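Local coordinates for immunity protein (Neisseria meningitidis, PDB 4Q7O) that probably protects its own cell by neutralising the cognate toxin of a contact-dependent growth-inhibition system, at residues Ile26-Ile31 and His109-Ala114; Leu41-Asn46 and Gly51-Ile56; Lys45-Thr50 and Tyr60-Ala65. All coordinates share one frame; numbering follows the deposited sequence.

How the interactions relate
The three contacts describe one alpha+beta domain in which helices pack against an antiparallel sheet. Interaction 1 spans the longest stretch of chain, bringing helix 22-34 to helix 104-121, and interactions 2 and 3 fall between its two segments in sequence. Those two both use helix 37-46, share Lys45 and Asn46, and reach the neighbouring strands 52-55 and 58-62. Centres of interactions 2 and 3 lie about 9 Å apart; those of 1 and 2 are about 11 Å apart, those of 1 and 3 about 15 Å. Phe28 meets Phe44, Phe27 meets Cys43, and Phe111 meets Tyr60, so a largely aromatic, apolar interior runs on from helices to sheet.

Interaction 1. Residues Ile26-Ile31 and His109-Ala114; sequences IFFETI and HYFNIA
Phe28 of helix 22-34 drives the edge of its ring into the face of Phe111 on helix 104-121, a T-shaped pair with planes at 74°. Its CZ is the leading atom, standing over the centre of the Phe111 ring, 3.5 Å from Phe111 CE1. The flat side of Phe28 is used as well: Ala114 CB sits over the middle of that ring in a CH-pi contact, 3.6 Å from its centroid, while Phe27 CD2 lies over the opposite face. The local helix axes pass 11.8 Å apart and cross at -36°, a separation bridged by the Phe28 ring, with Phe44 of helix 37-46 packed against both Phe28 and Ala114. The tight packing ends there. Phe27 gives Phe111 a looser touch, in which Phe27 CE2 lies 4.3 Å from Phe111 CZ, and it also pairs edge-to-face with Phe89 of the sheet. Farther round helix 22-34, the partly exposed Glu29 packs on Glu98 of the second subunit. No hydrogen bond crosses between the segments, so the two helices are joined here by aromatic and methyl packing alone, an apolar contact that depends on ring orientation and close fit.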
# COMPACT_ATOMS: atom_id res chain seq x y z
N ILE B 26 -3.45 0.58 -0.19
CA ILE B 26 -3.96 -0.51 0.63
C ILE B 26 -5.46 -0.35 0.86
O ILE B 26 -6.21 -1.33 0.81
CB ILE B 26 -3.23 -0.55 1.99
CG1 ILE B 26 -1.75 -0.84 1.78
CG2 ILE B 26 -3.85 -1.60 2.92
CD1 ILE B 26 -0.94 -0.67 3.05
N PHE B 27 -5.89 0.88 1.09
CA PHE B 27 -7.30 1.18 1.32
C PHE B 27 -8.19 0.62 0.20
O PHE B 27 -9.13 -0.13 0.45
CB PHE B 27 -7.49 2.70 1.45
CG PHE B 27 -8.91 3.13 1.63
CD1 PHE B 27 -9.47 3.22 2.90
CD2 PHE B 27 -9.69 3.47 0.54
CE1 PHE B 27 -10.79 3.61 3.07
CE2 PHE B 27 -11.01 3.86 0.70
CZ PHE B 27 -11.55 3.94 1.96
N PHE B 28 -7.88 0.98 -1.04
CA PHE B 28 -8.71 0.53 -2.14
C PHE B 28 -8.61 -0.96 -2.42
O PHE B 28 -9.63 -1.61 -2.64
CB PHE B 28 -8.47 1.37 -3.40
CG PHE B 28 -9.15 2.70 -3.35
CD1 PHE B 28 -10.53 2.77 -3.43
CD2 PHE B 28 -8.43 3.87 -3.20
CE1 PHE B 28 -11.19 3.98 -3.37
CE2 PHE B 28 -9.08 5.09 -3.15
CZ PHE B 28 -10.46 5.14 -3.23
N GLU B 29 -7.41 -1.52 -2.38
CA GLU B 29 -7.27 -2.94 -2.69
C GLU B 29 -7.97 -3.82 -1.67
O GLU B 29 -8.61 -4.81 -2.02
CB GLU B 29 -5.81 -3.35 -2.81
CG GLU B 29 -5.60 -4.84 -3.09
CD GLU B 29 -6.29 -5.35 -4.35
OE1 GLU B 29 -6.59 -4.55 -5.26
OE2 GLU B 29 -6.53 -6.57 -4.43
N THR B 30 -7.85 -3.46 -0.39
CA THR B 30 -8.43 -4.32 0.63
C THR B 30 -9.96 -4.24 0.65
O THR B 30 -10.63 -5.25 0.86
CB THR B 30 -7.80 -4.08 2.02
OG1 THR B 30 -7.99 -2.72 2.41
CG2 THR B 30 -6.31 -4.39 1.99
N ILE B 31 -10.52 -3.06 0.41
CA ILE B 31 -11.98 -2.96 0.30
C ILE B 31 -12.50 -3.71 -0.93
O ILE B 31 -13.47 -4.46 -0.85
CB ILE B 31 -12.43 -1.49 0.24
CG1 ILE B 31 -12.12 -0.82 1.58
CG2 ILE B 31 -13.91 -1.38 -0.10
CD1 ILE B 31 -12.26 0.67 1.55
N HIS B 109 -8.66 13.44 -6.36
CA HIS B 109 -7.77 13.00 -7.43
C HIS B 109 -7.61 11.48 -7.35
O HIS B 109 -7.81 10.77 -8.34
CB HIS B 109 -6.44 13.74 -7.26
CG HIS B 109 -5.36 13.36 -8.24
ND1 HIS B 109 -5.41 13.71 -9.57
CD2 HIS B 109 -4.17 12.75 -8.05
CE1 HIS B 109 -4.31 13.29 -10.17
NE2 HIS B 109 -3.54 12.71 -9.27
N TYR B 110 -7.27 10.96 -6.17
CA TYR B 110 -7.14 9.52 -6.01
C TYR B 110 -8.44 8.77 -6.25
O TYR B 110 -8.43 7.72 -6.89
CB TYR B 110 -6.62 9.18 -4.61
CG TYR B 110 -5.16 9.47 -4.37
CD1 TYR B 110 -4.20 9.16 -5.33
CD2 TYR B 110 -4.74 10.02 -3.16
CE1 TYR B 110 -2.86 9.40 -5.10
CE2 TYR B 110 -3.39 10.26 -2.92
CZ TYR B 110 -2.46 9.96 -3.89
OH TYR B 110 -1.13 10.19 -3.66
N PHE B 111 -9.54 9.28 -5.73
CA PHE B 111 -10.83 8.60 -5.89
C PHE B 111 -11.25 8.54 -7.36
O PHE B 111 -11.82 7.54 -7.82
CB PHE B 111 -11.91 9.25 -5.03
CG PHE B 111 -11.95 8.71 -3.62
CD1 PHE B 111 -10.82 8.72 -2.82
CD2 PHE B 111 -13.13 8.19 -3.11
CE1 PHE B 111 -10.86 8.23 -1.53
CE2 PHE B 111 -13.17 7.69 -1.81
CZ PHE B 111 -12.04 7.71 -1.02
N ASN B 112 -10.97 9.60 -8.10
CA ASN B 112 -11.32 9.64 -9.51
C ASN B 112 -10.50 8.63 -10.29
O ASN B 112 -11.01 7.96 -11.20
CB ASN B 112 -11.12 11.06 -10.05
CG ASN B 112 -11.69 11.22 -11.43
OD1 ASN B 112 -12.89 11.03 -11.66
ND2 ASN B 112 -10.84 11.58 -12.37
N ILE B 113 -9.23 8.50 -9.93
CA ILE B 113 -8.37 7.48 -10.53
C ILE B 113 -8.81 6.07 -10.16
O ILE B 113 -8.90 5.18 -11.01
CB ILE B 113 -6.90 7.71 -10.14
CG1 ILE B 113 -6.39 9.03 -10.73
CG2 ILE B 113 -6.03 6.56 -10.62
CD1 ILE B 113 -5.06 9.47 -10.15
N ALA B 114 -9.10 5.86 -8.87
CA ALA B 114 -9.53 4.55 -8.39
C ALA B 114 -10.84 4.09 -9.02
O ALA B 114 -10.97 2.92 -9.41
CB ALA B 114 -9.65 4.56 -6.88

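Interaction 2. Residues Leu41-Asn46 and Gly51-Ile56; sequences LECFKN and GHFGVI
Asn46 holds the start of strand 52-55 with both its backbone and its side chain. Its carbonyl O accepts from Gly51 N at 2.8 Å, and its ND2 donates to His52 O at 3.0 Å. The second bond lies in the plane of the His52 carbonyl, although the acceptor is tilted 21° from the amide plane of Asn46. With CG anti to the carbonyl carbon and beside the backbone N, the amide is directed toward the strand, and Asn46 CB also approaches His52 O. Gly51, at a positive phi that suits a residue without CB, leads the turn into strand 52-55.

Beyond these bonds the contact becomes apolar. The ring of Phe53 lies across Cys43, whose CB stands over its centre, 3.6 Å from the centroid, in a CH-pi contact. Cys43 SG meets the same face farther out, 4.3 Å from the centroid, as a sulfur-aromatic contact. Asn46 ND2 comes to the ring at its edge, near the ring plane and 3.9 Å from Phe53 CD1, with amide and ring planes turned 72° apart. Ile31 of helix 22-34 and Tyr60 of strand 58-62 also pack on Phe53, while Cys43 continues inward to Phe27. Outside this junction, Glu42 and Lys45 form a salt bridge within the helix.

Helix and strand run nearly antiparallel, at 151°, as a short alpha-to-beta connection brings the chain back alongside itself. The chemistry is divided accordingly: two hydrogen bonds to one residue, one accepted and one donated, hold the turn to the strand, and the CB and sulfur of buried Cys43 pack on one face of Phe53 between helix and sheet.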
# COMPACT_ATOMS: atom_id res chain seq x y z
N LEU B 41 -18.90 0.81 -4.17
CA LEU B 41 -19.60 1.95 -4.74
C LEU B 41 -19.99 2.97 -3.67
O LEU B 41 -19.85 4.17 -3.88
CB LEU B 41 -20.82 1.51 -5.57
CG LEU B 41 -20.48 0.90 -6.92
CD1 LEU B 41 -21.75 0.43 -7.60
CD2 LEU B 41 -19.78 1.91 -7.79
N GLU B 42 -20.44 2.49 -2.51
CA GLU B 42 -20.79 3.39 -1.41
C GLU B 42 -19.55 4.10 -0.87
O GLU B 42 -19.60 5.29 -0.54
CB GLU B 42 -21.54 2.65 -0.29
CG GLU B 42 -22.89 2.09 -0.72
CD GLU B 42 -23.81 3.14 -1.29
OE1 GLU B 42 -24.01 4.19 -0.64
OE2 GLU B 42 -24.34 2.93 -2.40
N CYS B 43 -18.45 3.37 -0.79
CA CYS B 43 -17.16 3.95 -0.43
C CYS B 43 -16.78 5.10 -1.38
O CYS B 43 -16.35 6.16 -0.94
CB CYS B 43 -16.06 2.87 -0.45
SG CYS B 43 -14.40 3.48 -0.23
N PHE B 44 -16.97 4.90 -2.69
CA PHE B 44 -16.71 5.95 -3.67
C PHE B 44 -17.64 7.15 -3.48
O PHE B 44 -17.23 8.30 -3.68
CB PHE B 44 -16.85 5.43 -5.11
CG PHE B 44 -15.68 4.60 -5.58
CD1 PHE B 44 -14.40 5.12 -5.58
CD2 PHE B 44 -15.89 3.33 -6.10
CE1 PHE B 44 -13.33 4.37 -6.04
CE2 PHE B 44 -14.84 2.57 -6.58
CZ PHE B 44 -13.55 3.09 -6.54
N LYS B 45 -18.89 6.89 -3.10
CA LYS B 45 -19.89 7.95 -2.99
C LYS B 45 -19.78 8.82 -1.74
O LYS B 45 -20.02 10.03 -1.80
CB LYS B 45 -21.30 7.35 -3.00
CG LYS B 45 -21.75 6.87 -4.34
CD LYS B 45 -23.22 6.51 -4.29
CE LYS B 45 -23.42 5.03 -4.49
NZ LYS B 45 -24.86 4.66 -4.40
N ASN B 46 -19.43 8.19 -0.62
CA ASN B 46 -19.55 8.85 0.67
C ASN B 46 -18.65 10.06 0.82
O ASN B 46 -18.95 10.96 1.60
CB ASN B 46 -19.28 7.87 1.82
CG ASN B 46 -20.50 7.05 2.19
OD1 ASN B 46 -21.47 6.97 1.45
ND2 ASN B 46 -20.44 6.43 3.36
N GLY B 51 -18.90 12.36 3.98
CA GLY B 51 -17.49 12.64 4.18
C GLY B 51 -16.77 11.55 4.96
O GLY B 51 -15.61 11.70 5.33
N HIS B 52 -17.45 10.44 5.21
CA HIS B 52 -16.80 9.34 5.93
C HIS B 52 -17.32 7.97 5.52
O HIS B 52 -18.44 7.83 5.04
CB HIS B 52 -16.94 9.54 7.45
CG HIS B 52 -18.35 9.47 7.94
ND1 HIS B 52 -18.93 8.29 8.36
CD2 HIS B 52 -19.29 10.43 8.08
CE1 HIS B 52 -20.18 8.53 8.73
NE2 HIS B 52 -20.42 9.82 8.58
N PHE B 53 -16.46 6.98 5.69
CA PHE B 53 -16.79 5.60 5.36
C PHE B 53 -15.88 4.71 6.16
O PHE B 53 -14.70 5.02 6.31
CB PHE B 53 -16.57 5.35 3.87
CG PHE B 53 -16.74 3.91 3.46
CD1 PHE B 53 -17.99 3.42 3.10
CD2 PHE B 53 -15.66 3.04 3.44
CE1 PHE B 53 -18.16 2.10 2.73
CE2 PHE B 53 -15.81 1.71 3.07
CZ PHE B 53 -17.07 1.24 2.72
N GLY B 54 -16.40 3.61 6.67
CA GLY B 54 -15.59 2.71 7.46
C GLY B 54 -16.03 1.26 7.40
O GLY B 54 -17.22 0.95 7.47
N VAL B 55 -15.05 0.39 7.22
CA VAL B 55 -15.22 -1.05 7.35
C VAL B 55 -14.14 -1.55 8.29
O VAL B 55 -13.28 -0.78 8.74
CB VAL B 55 -15.09 -1.77 5.99
CG1 VAL B 55 -16.26 -1.41 5.10
CG2 VAL B 55 -13.76 -1.41 5.32
N ILE B 56 -14.18 -2.84 8.62
CA ILE B 56 -13.12 -3.40 9.45
C ILE B 56 -11.81 -3.31 8.67
O ILE B 56 -11.70 -3.83 7.55
CB ILE B 56 -13.42 -4.84 9.90
CG1 ILE B 56 -14.70 -4.88 10.75
CG2 ILE B 56 -12.25 -5.39 10.70
CD1 ILE B 56 -15.13 -6.27 11.18

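Interaction 3. Residues Lys45-Thr50 and Tyr60-Ala65; sequences KNITTT and YEKIDA
Lys62 reaches from strand 58-62 to the turn after helix 37-46 and donates through NZ to Ile47 O, at 3.0 Å. The donor lies nearly on the line of the carbonyl bond, at a C=O...N angle of 175°, and the lysine chain is extended beyond CG as it spans the distance. A water adds a second link: it accepts from Lys62 NZ at 2.8 Å and donates to Thr49 O at 3.0 Å. Two carbonyls of the same turn are thus tied to one ammonium group, one directly and one through solvent.

Tyr60, two residues earlier on the strand, packs its phenol end against the start of the turn. Its OH comes 3.2 Å from Asn46 CB, while Tyr60 CZ lies 4.2 Å from Ile47 CB. The polar partner of that hydroxyl is Cys43 O, one turn back in the helix. The Tyr60 ring also meets Phe111 edge-to-face.

The turn is shaped from within by Thr48, whose N and OG1 both bond to Lys45 O; the hydroxyl bond, from Thr48 OG1 to Lys45 O, is 2.8 Å long. Ile47 is buried against Ile87, Phe111 and Tyr136. Through Lys62 and Tyr60, the turn after helix 37-46 is held against strand 58-62, second in the four-stranded antiparallel sheet, where helix 37-46 leads into the hairpin 52-55/58-62 of this alpha+beta fold.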
# COMPACT_ATOMS: atom_id res chain seq x y z
N LYS B 45 -18.89 6.89 -3.10
CA LYS B 45 -19.89 7.95 -2.99
C LYS B 45 -19.78 8.82 -1.74
O LYS B 45 -20.02 10.03 -1.80
CB LYS B 45 -21.30 7.35 -3.00
CG LYS B 45 -21.75 6.87 -4.34
CD LYS B 45 -23.22 6.51 -4.29
CE LYS B 45 -23.42 5.03 -4.49
NZ LYS B 45 -24.86 4.66 -4.40
N ASN B 46 -19.43 8.19 -0.62
CA ASN B 46 -19.55 8.85 0.67
C ASN B 46 -18.65 10.06 0.82
O ASN B 46 -18.95 10.96 1.60
CB ASN B 46 -19.28 7.87 1.82
CG ASN B 46 -20.50 7.05 2.19
OD1 ASN B 46 -21.47 6.97 1.45
ND2 ASN B 46 -20.44 6.43 3.36
N ILE B 47 -17.56 10.10 0.08
CA ILE B 47 -16.65 11.24 0.15
C ILE B 47 -17.37 12.54 -0.24
O ILE B 47 -17.05 13.60 0.29
CB ILE B 47 -15.36 11.01 -0.68
CG1 ILE B 47 -14.26 11.99 -0.25
CG2 ILE B 47 -15.66 11.06 -2.19
CD1 ILE B 47 -12.88 11.60 -0.76
N THR B 48 -18.36 12.45 -1.12
CA THR B 48 -19.10 13.63 -1.58
C THR B 48 -20.28 13.98 -0.68
O THR B 48 -20.79 15.10 -0.72
CB THR B 48 -19.68 13.42 -3.00
OG1 THR B 48 -20.78 12.50 -2.94
CG2 THR B 48 -18.62 12.89 -3.94
N THR B 49 -20.73 13.02 0.12
CA THR B 49 -21.91 13.22 0.95
C THR B 49 -21.57 13.39 2.43
O THR B 49 -21.38 14.50 2.91
CB THR B 49 -22.95 12.10 0.76
OG1 THR B 49 -22.35 10.83 1.03
CG2 THR B 49 -23.48 12.10 -0.66
N THR B 50 -21.49 12.27 3.15
CA THR B 50 -21.25 12.30 4.59
C THR B 50 -19.80 12.65 4.92
O THR B 50 -19.51 13.16 6.00
CB THR B 50 -21.60 10.96 5.24
OG1 THR B 50 -20.69 9.95 4.79
CG2 THR B 50 -23.03 10.55 4.89
N TYR B 60 -12.07 6.26 6.07
CA TYR B 60 -11.69 7.66 5.91
C TYR B 60 -12.69 8.55 6.61
O TYR B 60 -13.85 8.18 6.81
CB TYR B 60 -11.50 8.08 4.44
CG TYR B 60 -12.75 7.99 3.58
CD1 TYR B 60 -13.77 8.94 3.67
CD2 TYR B 60 -12.91 6.95 2.66
CE1 TYR B 60 -14.92 8.85 2.88
CE2 TYR B 60 -14.04 6.85 1.86
CZ TYR B 60 -15.05 7.81 1.97
OH TYR B 60 -16.18 7.74 1.19
N GLU B 61 -12.24 9.75 6.95
CA GLU B 61 -13.11 10.75 7.53
C GLU B 61 -12.53 12.11 7.19
O GLU B 61 -11.36 12.37 7.47
CB GLU B 61 -13.19 10.55 9.04
CG GLU B 61 -14.16 11.44 9.78
CD GLU B 61 -14.07 11.23 11.28
OE1 GLU B 61 -13.10 10.57 11.73
OE2 GLU B 61 -14.95 11.72 12.01
N LYS B 62 -13.33 12.97 6.57
CA LYS B 62 -12.92 14.36 6.42
C LYS B 62 -12.66 14.95 7.80
O LYS B 62 -13.39 14.67 8.76
CB LYS B 62 -14.00 15.17 5.70
CG LYS B 62 -14.14 14.82 4.23
CD LYS B 62 -15.15 15.71 3.55
CE LYS B 62 -15.20 15.43 2.05
NZ LYS B 62 -16.23 16.25 1.35
N ILE B 63 -11.62 15.77 7.90
CA ILE B 63 -11.22 16.31 9.19
C ILE B 63 -11.96 17.61 9.47
O ILE B 63 -11.89 18.55 8.68
CB ILE B 63 -9.70 16.53 9.25
CG1 ILE B 63 -9.00 15.17 9.21
CG2 ILE B 63 -9.31 17.31 10.50
CD1 ILE B 63 -7.50 15.25 9.05
N ASP B 64 -12.68 17.64 10.58
CA ASP B 64 -13.36 18.85 11.01
C ASP B 64 -12.37 19.71 11.78
O ASP B 64 -12.12 19.46 12.96
CB ASP B 64 -14.55 18.49 11.91
CG ASP B 64 -15.37 19.70 12.31
OD1 ASP B 64 -14.91 20.85 12.10
OD2 ASP B 64 -16.47 19.50 12.84
N ALA B 65 -11.83 20.73 11.13
CA ALA B 65 -10.82 21.58 11.75
C ALA B 65 -11.39 22.55 12.79
O ALA B 65 -10.63 23.31 13.39
CB ALA B 65 -10.01 22.32 10.69
O HOH W 1 -18.59 15.59 2.73